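Local coordinates for putative isomerase (Streptomyces coelicolor A3, PDB 2OQH), which probably acts as an enolase-superfamily isomerase or as a dehydratase that converts D-glucarate to 5-dehydro-4-deoxy-D-glucarate, at residues E45-T50 with C104-G109; H154-V159 with R186-G191; Q114-L119 with P351-S356. One frame throughout, in Å; residues are numbered along the deposited sequence.

Contacts 1 and 3 are neighbours, their centres about 9 Å apart, while contact 2 lies on the far side of the chain's centre, about 39 Å from contact 1 and 36 Å from contact 3, measured between centres. Contact 1 packs strand 45-51 of the N-terminal antiparallel sheet against helix 85-112. That helix leads almost directly into helix 116-119, whose start pairs in contact 3 with residues 351-356, near the C-terminal end of the chain. Contact 2 joins two helices of the barrel, and its segments come between the two of contact 3. Contact 3 thus ties the N-terminal domain to the chain leaving the barrel; contact 2 belongs to the barrel alone.

Contact 1: E45-T50 with C104-G109; sequences EGWGET and CWDAMG
Asp106 reaches from helix 85-112 to the backbone of the strand, where its OD2 accepts a hydrogen bond from Trp47 N at 2.9 Å. The N-H points fairly straight at the oxygen, at 159°, and meets the lone pair of OD2 that faces away from the other oxygen. Setting CG anti to its own backbone N (chi1 -174°) brings the carboxylate up to the N-H edge of the peptide between Gly46 and Trp47, with OD2 3.4 Å from Gly46 CA. The same oxygen lies near the plane of the Trp47 indole, at its edge and 4.1 Å from CD1, while ring and carboxylate planes are turned well away from parallel. OD1 accepts from Leu353 N, and Lys110 NZ forms a long, weak ion pair with OD2. With an alanine here, Trp47 N and Leu353 N would probably both lose their acceptor, and Lys110 this negative partner.

One residue on, Ala107 comes within 4.2 Å of Gly46, CA to CA. A side chain on Gly46 would run into Ala107 N, so the glycine is what lets the helix come this close; Ala107 CB rests 4.1 Å from Gly46 CA. Farther along the helix, Lys110 also bonds to Glu45 O. The Trp47 indole heads away from the helix to meet the Trp11 ring and Leu362. The short segments 45-50 and 104-109 run at 147°, roughly antiparallel, and this packing of a helix on a three-stranded antiparallel sheet is the architecture of the enolase-type N-terminal domain.

Contact 2: H154-V159 with R186-G191; sequences HAVRVV and REALPG
Leu189 splits its two methyls over the side of helix 147-162, joining neighbouring outer helices of the TIM barrel that forms the C-terminal part of enolase-superfamily proteins. Helix 147-162 precedes strand 166-170 and helix 175-188 follows it; Leu189 is the residue at which the chain leaves the second helix. The contact is wholly apolar. CD1 of Leu189 touches both Val159 and Ala155, 3.6 Å from Val159 CG2 and 3.9 Å from Ala155 CB, which sit one turn apart on the helix.

Val159 and Leu189 lie alongside with their side chains running opposite ways, Val159 CG2 against Leu189 CD1. Val156 instead crosses the leucine at a slant, and its CG2 lies 4.0 Å from Leu189 CD2. In Val156 this branch stands anti to the carbonyl carbon, with CG1 anti to the backbone N (chi1 174°), and that rotation turns CG2 both to the leucine and to Ala188 CB, 3.8 Å away. Ala188 thereby closes the patch beside Val156, at the last helical residue.

Behind the leucine, the backbone of the turn is held from its own helix. Arg186 folds back and also reaches Val192 O and Leu217 O, and its NH1 donates to Leu189 O at 3.1 Å. That bond is bent, 137° at the hydrogen; NH1 lies in the carbonyl plane, while the oxygen sits 21° out of the guanidinium plane.

Contact 3: Q114-L119 with P351-S356; sequences QSVTDL and PGLGVS
The peptide group joining Gly352 to Leu353 carries Val116 on one face: Val116 CG2 stands over the carbonyl, 3.4 Å from Gly352 C. Val116 N comes to the same face, bonding to Gly352 O at 3.0 Å from 47° above the carbonyl plane. Beyond that oxygen lies Ser115 CA, 3.6 Å away in a CA-H...O contact, and a water held by Thr117 N donates weakly to it as well. The return bond runs from Gly352 N to Gln114 O at 2.9 Å, again from above the carbonyl plane. These two bonds flank Ser115 and make a single beta bridge with Gly352, whose positive phi of 60° suits the type II' turn from Pro351 to Gly354. Side chains add Val116 CG2 against Leu353 CD2 at 4.0 Å.

Ser115 is the N-cap of the short helix that follows. With OG between backbone N and carbonyl carbon (chi1 60°), it accepts from Asp118 N at 3.1 Å. Around the bridge, Val116 packs on Trp105 of helix 85-112 and Ala311 of helix 303-315, and Leu353 on Val102 and Ile304 of the same two helices, so the pairing sits where the N-terminal domain meets the barrel.

Contact 1: E45-T50 with C104-G109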
loop_
_atom_site.group_PDB
_atom_site.type_symbol
_atom_site.label_atom_id
_atom_site.label_comp_id
_atom_site.label_asym_id
_atom_site.label_seq_id
_atom_site.Cartn_x
_atom_site.Cartn_y
_atom_site.Cartn_z
ATOM N N GLU A 45 1.086 9.276 -23.430
ATOM C CA GLU A 45 1.118 9.906 -22.109
ATOM C C GLU A 45 1.003 8.871 -20.998
ATOM O O GLU A 45 0.249 7.910 -21.115
ATOM C CB GLU A 45 -0.033 10.907 -21.956
ATOM C CG GLU A 45 0.053 12.117 -22.875
ATOM C CD GLU A 45 -1.070 13.121 -22.661
ATOM O OE1 GLU A 45 -0.978 14.224 -23.238
ATOM O OE2 GLU A 45 -2.041 12.823 -21.928
ATOM N N GLY A 46 1.751 9.078 -19.918
ATOM C CA GLY A 46 1.690 8.162 -18.792
ATOM C C GLY A 46 1.248 8.904 -17.542
ATOM O O GLY A 46 1.635 10.059 -17.340
ATOM N N TRP A 47 0.447 8.254 -16.700
ATOM C CA TRP A 47 -0.037 8.881 -15.477
ATOM C C TRP A 47 0.386 8.136 -14.226
ATOM O O TRP A 47 0.482 6.908 -14.219
ATOM C CB TRP A 47 -1.563 8.983 -15.487
ATOM C CG TRP A 47 -2.081 9.900 -16.542
ATOM C CD1 TRP A 47 -2.290 9.603 -17.852
ATOM C CD2 TRP A 47 -2.406 11.288 -16.384
ATOM N NE1 TRP A 47 -2.727 10.719 -18.526
ATOM C CE2 TRP A 47 -2.807 11.768 -17.647
ATOM C CE3 TRP A 47 -2.396 12.172 -15.294
ATOM C CZ2 TRP A 47 -3.196 13.101 -17.856
ATOM C CZ3 TRP A 47 -2.783 13.505 -15.500
ATOM C CH2 TRP A 47 -3.177 13.951 -16.773
ATOM N N GLY A 48 0.627 8.899 -13.166
ATOM C CA GLY A 48 1.027 8.319 -11.899
ATOM C C GLY A 48 0.395 9.106 -10.771
ATOM O O GLY A 48 0.111 10.297 -10.920
ATOM N N GLU A 49 0.170 8.444 -9.645
ATOM C CA GLU A 49 -0.435 9.081 -8.489
ATOM C C GLU A 49 0.338 8.631 -7.262
ATOM O O GLU A 49 0.702 7.457 -7.150
ATOM C CB GLU A 49 -1.897 8.653 -8.353
ATOM C CG GLU A 49 -2.592 9.162 -7.102
ATOM C CD GLU A 49 -3.648 8.190 -6.591
ATOM O OE1 GLU A 49 -4.353 7.573 -7.418
ATOM O OE2 GLU A 49 -3.779 8.052 -5.355
ATOM N N THR A 50 0.596 9.557 -6.347
ATOM C CA THR A 50 1.331 9.203 -5.146
ATOM C C THR A 50 0.778 9.992 -3.962
ATOM O O THR A 50 -0.129 10.804 -4.119
ATOM C CB THR A 50 2.846 9.460 -5.338
ATOM O OG1 THR A 50 3.577 8.807 -4.294
ATOM C CG2 THR A 50 3.156 10.948 -5.321
ATOM N N CYS A 104 5.944 6.323 -16.049
ATOM C CA CYS A 104 6.773 5.763 -17.115
ATOM C C CYS A 104 6.312 4.353 -17.506
ATOM O O CYS A 104 6.313 3.999 -18.686
ATOM C CB CYS A 104 8.245 5.741 -16.689
ATOM S SG CYS A 104 9.024 7.362 -16.636
ATOM N N TRP A 105 5.928 3.545 -16.521
ATOM C CA TRP A 105 5.448 2.199 -16.805
ATOM C C TRP A 105 4.156 2.283 -17.614
ATOM O O TRP A 105 3.938 1.516 -18.546
ATOM C CB TRP A 105 5.184 1.430 -15.506
ATOM C CG TRP A 105 6.404 0.745 -14.951
ATOM C CD1 TRP A 105 7.224 1.198 -13.958
ATOM C CD2 TRP A 105 6.934 -0.518 -15.365
ATOM N NE1 TRP A 105 8.232 0.290 -13.726
ATOM C CE2 TRP A 105 8.078 -0.772 -14.577
ATOM C CE3 TRP A 105 6.553 -1.465 -16.331
ATOM C CZ2 TRP A 105 8.847 -1.934 -14.725
ATOM C CZ3 TRP A 105 7.320 -2.620 -16.481
ATOM C CH2 TRP A 105 8.452 -2.843 -15.679
ATOM N N ASP A 106 3.291 3.214 -17.230
ATOM C CA ASP A 106 2.027 3.405 -17.925
ATOM C C ASP A 106 2.335 3.775 -19.381
ATOM O O ASP A 106 1.745 3.217 -20.306
ATOM C CB ASP A 106 1.229 4.508 -17.226
ATOM C CG ASP A 106 -0.171 4.681 -17.791
ATOM O OD1 ASP A 106 -0.828 3.663 -18.119
ATOM O OD2 ASP A 106 -0.620 5.846 -17.881
ATOM N N ALA A 107 3.273 4.697 -19.575
ATOM C CA ALA A 107 3.672 5.127 -20.914
ATOM C C ALA A 107 4.283 3.965 -21.706
ATOM O O ALA A 107 4.061 3.843 -22.910
ATOM C CB ALA A 107 4.669 6.280 -20.818
HETATM N N MSE A 108 5.056 3.120 -21.025
HETATM C CA MSE A 108 5.691 1.966 -21.655
HETATM C C MSE A 108 4.652 0.972 -22.164
HETATM O O MSE A 108 4.783 0.420 -23.259
HETATM C CB MSE A 108 6.623 1.260 -20.658
HETATM C CG MSE A 108 7.990 1.924 -20.466
HETATM SE SE MSE A 108 8.991 1.058 -19.023
HETATM C CE MSE A 108 8.957 2.501 -17.762
ATOM N N GLY A 109 3.629 0.731 -21.353
ATOM C CA GLY A 109 2.584 -0.195 -21.748
ATOM C C GLY A 109 1.832 0.341 -22.951
ATOM O O GLY A 109 1.480 -0.402 -23.864
#

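Contact 2: H154-V159 with R186-G191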
loop_
_atom_site.group_PDB
_atom_site.type_symbol
_atom_site.label_atom_id
_atom_site.label_comp_id
_atom_site.label_asym_id
_atom_site.label_seq_id
_atom_site.Cartn_x
_atom_site.Cartn_y
_atom_site.Cartn_z
ATOM N N HIS A 154 -19.656 -4.602 14.676
ATOM C CA HIS A 154 -19.284 -3.824 13.502
ATOM C C HIS A 154 -18.475 -4.677 12.534
ATOM O O HIS A 154 -18.665 -4.604 11.324
ATOM C CB HIS A 154 -18.452 -2.607 13.897
ATOM C CG HIS A 154 -18.074 -1.744 12.736
ATOM N ND1 HIS A 154 -19.005 -1.051 11.992
ATOM C CD2 HIS A 154 -16.872 -1.484 12.172
ATOM C CE1 HIS A 154 -18.391 -0.399 11.020
ATOM N NE2 HIS A 154 -17.096 -0.645 11.108
ATOM N N ALA A 155 -17.570 -5.484 13.081
ATOM C CA ALA A 155 -16.732 -6.356 12.277
ATOM C C ALA A 155 -17.612 -7.305 11.474
ATOM O O ALA A 155 -17.450 -7.446 10.260
ATOM C CB ALA A 155 -15.777 -7.147 13.180
ATOM N N VAL A 156 -18.554 -7.951 12.152
ATOM C CA VAL A 156 -19.451 -8.878 11.480
ATOM C C VAL A 156 -20.233 -8.197 10.354
ATOM O O VAL A 156 -20.437 -8.792 9.296
ATOM C CB VAL A 156 -20.440 -9.514 12.477
ATOM C CG1 VAL A 156 -21.452 -10.372 11.738
ATOM C CG2 VAL A 156 -19.670 -10.361 13.487
ATOM N N ARG A 157 -20.652 -6.954 10.582
ATOM C CA ARG A 157 -21.410 -6.179 9.594
ATOM C C ARG A 157 -20.572 -5.917 8.351
ATOM O O ARG A 157 -21.021 -6.146 7.224
ATOM C CB ARG A 157 -21.849 -4.827 10.180
ATOM C CG ARG A 157 -22.893 -4.902 11.284
ATOM C CD ARG A 157 -24.249 -5.400 10.768
ATOM N NE ARG A 157 -24.699 -6.585 11.506
ATOM C CZ ARG A 157 -25.806 -7.274 11.228
ATOM N NH1 ARG A 157 -26.596 -6.900 10.220
ATOM N NH2 ARG A 157 -26.121 -8.351 11.949
ATOM N N VAL A 158 -19.355 -5.426 8.570
ATOM C CA VAL A 158 -18.438 -5.113 7.478
ATOM C C VAL A 158 -18.110 -6.333 6.638
ATOM O O VAL A 158 -18.087 -6.262 5.409
ATOM C CB VAL A 158 -17.118 -4.527 8.012
ATOM C CG1 VAL A 158 -16.149 -4.283 6.861
ATOM C CG2 VAL A 158 -17.394 -3.233 8.750
ATOM N N VAL A 159 -17.857 -7.453 7.303
ATOM C CA VAL A 159 -17.517 -8.680 6.605
ATOM C C VAL A 159 -18.668 -9.174 5.732
ATOM O O VAL A 159 -18.450 -9.595 4.591
ATOM C CB VAL A 159 -17.105 -9.798 7.606
ATOM C CG1 VAL A 159 -16.863 -11.108 6.874
ATOM C CG2 VAL A 159 -15.849 -9.382 8.351
ATOM N N ARG A 186 -12.655 -12.259 17.080
ATOM C CA ARG A 186 -12.368 -13.647 16.729
ATOM C C ARG A 186 -13.512 -14.579 17.123
ATOM O O ARG A 186 -13.868 -15.486 16.369
ATOM C CB ARG A 186 -11.077 -14.127 17.408
ATOM C CG ARG A 186 -10.837 -15.631 17.282
ATOM C CD ARG A 186 -10.776 -16.060 15.823
ATOM N NE ARG A 186 -9.493 -15.745 15.205
ATOM C CZ ARG A 186 -9.312 -15.593 13.895
ATOM N NH1 ARG A 186 -10.339 -15.716 13.061
ATOM N NH2 ARG A 186 -8.098 -15.343 13.418
ATOM N N GLU A 187 -14.078 -14.364 18.307
ATOM C CA GLU A 187 -15.176 -15.210 18.766
ATOM C C GLU A 187 -16.372 -15.051 17.827
ATOM O O GLU A 187 -17.082 -16.018 17.555
ATOM C CB GLU A 187 -15.586 -14.846 20.195
ATOM C CG GLU A 187 -16.306 -15.975 20.941
ATOM C CD GLU A 187 -16.752 -15.566 22.339
ATOM O OE1 GLU A 187 -17.796 -14.880 22.452
ATOM O OE2 GLU A 187 -16.054 -15.918 23.324
ATOM N N ALA A 188 -16.564 -13.840 17.308
ATOM C CA ALA A 188 -17.678 -13.553 16.401
ATOM C C ALA A 188 -17.410 -13.927 14.945
ATOM O O ALA A 188 -18.346 -14.107 14.171
ATOM C CB ALA A 188 -18.049 -12.079 16.485
ATOM N N LEU A 189 -16.133 -14.026 14.580
ATOM C CA LEU A 189 -15.722 -14.376 13.217
ATOM C C LEU A 189 -14.616 -15.430 13.297
ATOM O O LEU A 189 -13.433 -15.129 13.118
ATOM C CB LEU A 189 -15.209 -13.130 12.483
ATOM C CG LEU A 189 -16.256 -12.042 12.225
ATOM C CD1 LEU A 189 -15.603 -10.771 11.705
ATOM C CD2 LEU A 189 -17.268 -12.564 11.237
ATOM N N PRO A 190 -14.995 -16.686 13.570
ATOM C CA PRO A 190 -14.054 -17.796 13.688
ATOM C C PRO A 190 -13.154 -18.046 12.485
ATOM O O PRO A 190 -12.000 -18.437 12.653
ATOM C CB PRO A 190 -14.968 -18.987 13.967
ATOM C CG PRO A 190 -16.154 -18.367 14.644
ATOM C CD PRO A 190 -16.374 -17.145 13.818
ATOM N N GLY A 191 -13.668 -17.814 11.279
ATOM C CA GLY A 191 -12.879 -18.097 10.090
ATOM C C GLY A 191 -12.284 -16.968 9.274
ATOM O O GLY A 191 -11.784 -17.201 8.175
#

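Contact 3: Q114-L119 with P351-S356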
loop_
_atom_site.group_PDB
_atom_site.type_symbol
_atom_site.label_atom_id
_atom_site.label_comp_id
_atom_site.label_asym_id
_atom_site.label_seq_id
_atom_site.Cartn_x
_atom_site.Cartn_y
_atom_site.Cartn_z
ATOM N N GLN A 114 0.803 -2.992 -24.523
ATOM C CA GLN A 114 0.734 -4.069 -23.541
ATOM C C GLN A 114 0.349 -3.563 -22.154
ATOM O O GLN A 114 0.642 -2.427 -21.790
ATOM C CB GLN A 114 2.089 -4.777 -23.452
ATOM C CG GLN A 114 2.566 -5.379 -24.761
ATOM C CD GLN A 114 1.752 -6.587 -25.196
ATOM O OE1 GLN A 114 1.912 -7.080 -26.310
ATOM N NE2 GLN A 114 0.889 -7.075 -24.318
ATOM N N SER A 115 -0.310 -4.417 -21.381
ATOM C CA SER A 115 -0.706 -4.057 -20.027
ATOM C C SER A 115 0.555 -4.047 -19.173
ATOM O O SER A 115 1.495 -4.789 -19.455
ATOM C CB SER A 115 -1.671 -5.094 -19.468
ATOM O OG SER A 115 -1.062 -6.375 -19.432
ATOM N N VAL A 116 0.589 -3.212 -18.141
ATOM C CA VAL A 116 1.757 -3.182 -17.278
ATOM C C VAL A 116 1.944 -4.578 -16.686
ATOM O O VAL A 116 3.066 -5.014 -16.447
ATOM C CB VAL A 116 1.610 -2.157 -16.145
ATOM C CG1 VAL A 116 2.727 -2.349 -15.126
ATOM C CG2 VAL A 116 1.669 -0.747 -16.717
ATOM N N THR A 117 0.835 -5.278 -16.471
ATOM C CA THR A 117 0.879 -6.629 -15.923
ATOM C C THR A 117 1.701 -7.554 -16.813
ATOM O O THR A 117 2.539 -8.321 -16.326
ATOM C CB THR A 117 -0.528 -7.216 -15.789
ATOM O OG1 THR A 117 -1.306 -6.389 -14.914
ATOM C CG2 THR A 117 -0.463 -8.636 -15.238
ATOM N N ASP A 118 1.459 -7.488 -18.121
ATOM C CA ASP A 118 2.194 -8.323 -19.063
ATOM C C ASP A 118 3.658 -7.912 -19.178
ATOM O O ASP A 118 4.492 -8.698 -19.617
ATOM C CB ASP A 118 1.546 -8.285 -20.454
ATOM C CG ASP A 118 0.410 -9.286 -20.598
ATOM O OD1 ASP A 118 0.324 -10.218 -19.765
ATOM O OD2 ASP A 118 -0.389 -9.152 -21.555
ATOM N N LEU A 119 3.978 -6.682 -18.799
ATOM C CA LEU A 119 5.364 -6.249 -18.865
ATOM C C LEU A 119 6.093 -6.651 -17.575
ATOM O O LEU A 119 7.313 -6.554 -17.486
ATOM C CB LEU A 119 5.439 -4.736 -19.091
ATOM C CG LEU A 119 4.911 -4.269 -20.463
ATOM C CD1 LEU A 119 4.969 -2.752 -20.566
ATOM C CD2 LEU A 119 5.724 -4.915 -21.580
ATOM N N PRO A 351 -4.110 -1.276 -22.227
ATOM C CA PRO A 351 -2.665 -1.041 -22.297
ATOM C C PRO A 351 -2.236 -0.216 -21.087
ATOM O O PRO A 351 -3.049 0.492 -20.492
ATOM C CB PRO A 351 -2.500 -0.266 -23.604
ATOM C CG PRO A 351 -3.652 -0.768 -24.450
ATOM C CD PRO A 351 -4.785 -0.792 -23.448
ATOM N N GLY A 352 -0.958 -0.299 -20.730
ATOM C CA GLY A 352 -0.481 0.453 -19.586
ATOM C C GLY A 352 -1.228 0.034 -18.337
ATOM O O GLY A 352 -1.520 -1.146 -18.164
ATOM N N LEU A 353 -1.549 0.994 -17.476
ATOM C CA LEU A 353 -2.258 0.710 -16.233
ATOM C C LEU A 353 -3.708 0.298 -16.469
ATOM O O LEU A 353 -4.359 -0.240 -15.575
ATOM C CB LEU A 353 -2.226 1.931 -15.311
ATOM C CG LEU A 353 -0.865 2.379 -14.780
ATOM C CD1 LEU A 353 -1.028 3.685 -14.015
ATOM C CD2 LEU A 353 -0.273 1.296 -13.879
ATOM N N GLY A 354 -4.206 0.557 -17.676
ATOM C CA GLY A 354 -5.577 0.207 -18.003
ATOM C C GLY A 354 -6.604 1.188 -17.470
ATOM O O GLY A 354 -7.729 0.799 -17.151
ATOM N N VAL A 355 -6.231 2.459 -17.365
ATOM C CA VAL A 355 -7.149 3.480 -16.867
ATOM C C VAL A 355 -7.055 4.761 -17.689
ATOM O O VAL A 355 -6.002 5.078 -18.245
ATOM C CB VAL A 355 -6.865 3.827 -15.390
ATOM C CG1 VAL A 355 -6.968 2.575 -14.535
ATOM C CG2 VAL A 355 -5.484 4.463 -15.258
ATOM N N SER A 356 -8.164 5.494 -17.754
ATOM C CA SER A 356 -8.227 6.743 -18.503
ATOM C C SER A 356 -8.485 7.910 -17.556
ATOM O O SER A 356 -9.417 7.868 -16.755
ATOM C CB SER A 356 -9.347 6.674 -19.545
ATOM O OG SER A 356 -9.391 7.881 -20.288
HETATM O O HOH W 1 -1.761 -3.739 -15.998
#